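Major mite allergen Der p 23 (Dermatophagoides pteronyssinus, PDB 4ZCE) is a secreted, peritrophin-like house dust mite allergen that binds IgE and, despite its chitin-binding-type domain, does not bind chitin in vitro. Local coordinates at residues D35-G38 with N39-W42. Sequence-based numbering, arbitrary orientation. Where two conformers were deposited one is given.
With EDO (1,2-ethanediol), chain C.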
loop_
_atom_site.group_PDB
_atom_site.type_symbol
_atom_site.label_atom_id
_atom_site.label_comp_id
_atom_site.label_asym_id
_atom_site.label_seq_id
_atom_site.Cartn_x
_atom_site.Cartn_y
_atom_site.Cartn_z
ATOM N N ASP A 35 -6.952 -0.320 0.844
ATOM C CA ASP A 35 -6.772 0.837 -0.040
ATOM C C ASP A 35 -5.304 1.146 -0.248
ATOM O O ASP A 35 -4.518 1.087 0.687
ATOM C CB ASP A 35 -7.396 2.080 0.588
ATOM C CG ASP A 35 -8.883 1.943 0.791
ATOM O OD1 ASP A 35 -9.599 1.817 -0.214
ATOM O OD2 ASP A 35 -9.336 1.984 1.954
ATOM N N CYS A 36 -4.937 1.502 -1.474
ATOM C CA CYS A 36 -3.628 2.086 -1.718
ATOM C C CYS A 36 -3.635 3.526 -1.233
ATOM O O CYS A 36 -4.671 4.189 -1.265
ATOM C CB CYS A 36 -3.285 2.072 -3.203
ATOM S SG CYS A 36 -2.792 0.440 -3.825
ATOM N N PRO A 37 -2.462 4.049 -0.848
ATOM C CA PRO A 37 -2.375 5.410 -0.300
ATOM C C PRO A 37 -2.221 6.485 -1.379
ATOM O O PRO A 37 -1.762 6.200 -2.480
ATOM C CB PRO A 37 -1.096 5.353 0.527
ATOM C CG PRO A 37 -0.248 4.378 -0.226
ATOM C CD PRO A 37 -1.185 3.327 -0.717
ATOM N N GLY A 38 -2.551 7.726 -1.047
ATOM C CA GLY A 38 -2.444 8.806 -2.019
ATOM C C GLY A 38 -3.278 8.502 -3.245
ATOM O O GLY A 38 -4.414 8.045 -3.124
ATOM N N ASN A 39 -2.722 8.760 -4.420
ATOM C CA ASN A 39 -3.400 8.396 -5.661
ATOM C C ASN A 39 -2.769 7.167 -6.289
ATOM O O ASN A 39 -2.947 6.918 -7.486
ATOM C CB ASN A 39 -3.361 9.553 -6.667
ATOM C CG ASN A 39 -4.230 10.722 -6.249
ATOM O OD1 ASN A 39 -5.138 10.584 -5.420
ATOM N ND2 ASN A 39 -3.965 11.890 -6.840
ATOM N N THR A 40 -2.015 6.405 -5.503
ATOM C CA THR A 40 -1.361 5.234 -6.068
ATOM C C THR A 40 -2.365 4.162 -6.443
ATOM O O THR A 40 -3.509 4.163 -5.983
ATOM C CB THR A 40 -0.258 4.628 -5.146
ATOM O OG1 THR A 40 -0.833 4.118 -3.937
ATOM C CG2 THR A 40 0.787 5.679 -4.814
ATOM N N ARG A 41 -1.897 3.234 -7.280
ATOM C CA ARG A 41 -2.721 2.170 -7.835
ATOM C C ARG A 41 -2.028 0.829 -7.640
ATOM O O ARG A 41 -0.803 0.754 -7.596
ATOM C CB ARG A 41 -2.972 2.423 -9.327
ATOM C CG ARG A 41 -4.016 3.496 -9.603
ATOM C CD ARG A 41 -4.211 3.753 -11.096
ATOM N NE ARG A 41 -5.221 4.790 -11.328
ATOM C CZ ARG A 41 -6.062 4.816 -12.361
ATOM N NH1 ARG A 41 -6.039 3.858 -13.282
ATOM N NH2 ARG A 41 -6.942 5.800 -12.462
ATOM N N TRP A 42 -2.822 -0.237 -7.534
ATOM C CA TRP A 42 -2.284 -1.559 -7.264
ATOM C C TRP A 42 -1.506 -2.042 -8.461
ATOM O O TRP A 42 -1.973 -1.930 -9.595
ATOM C CB TRP A 42 -3.397 -2.553 -6.961
ATOM C CG TRP A 42 -2.845 -3.881 -6.645
ATOM C CD1 TRP A 42 -2.947 -5.010 -7.391
ATOM C CD2 TRP A 42 -2.037 -4.216 -5.512
ATOM N NE1 TRP A 42 -2.266 -6.041 -6.787
ATOM C CE2 TRP A 42 -1.705 -5.579 -5.625
ATOM C CE3 TRP A 42 -1.578 -3.499 -4.405
ATOM C CZ2 TRP A 42 -0.932 -6.231 -4.684
ATOM C CZ3 TRP A 42 -0.822 -4.150 -3.471
ATOM C CH2 TRP A 42 -0.509 -5.507 -3.609
HETATM C C1 EDO C . -11.685 -0.721 0.940
HETATM O O1 EDO C . -12.910 -1.033 0.299
HETATM C C2 EDO C . -12.017 0.554 1.661
HETATM O O2 EDO C . -11.479 0.406 2.955
HETATM O O HOH W 1 -5.232 5.455 -4.349
#
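A type II' beta turn from P37 to T40 reverses the chain between the three-stranded sheet and the C-terminal hairpin of this peritrophin-A domain. P37 O accepts two bonds from T40. The backbone T40 N closes the turn with a hydrogen bond to P37 O at 3.0 Å. The hydroxyl T40 OG1 donates to P37 O at 2.7 Å, in the carbonyl plane and on a lone pair. With chi1 at 65°, OG1 sits between the backbone N and carbonyl carbon of T40, within range of that oxygen. OG1 also lies against C36 CB and P37 CD, each 3.3 Å away. G38 takes the second position of the turn with positive phi, 58°. A water lies within hydrogen-bonding distance of both carbonyls, 3.0 Å from G38 O and 2.7 Å from T40 O, and can donate to either. Further along, C36 SG lies near the plane of the W42 ring, at its edge, 4.2 Å from CE3. This sulfur forms the disulfide with C49, and the W42 ring stacks on F23. G38 N is hydrogen-bonded to OG1 of T48 of the second subunit. Sharing one carbonyl between the T40 backbone and hydroxyl should restrain the T40 side chain together with the turn, beside a covalent tie to strand 48-49.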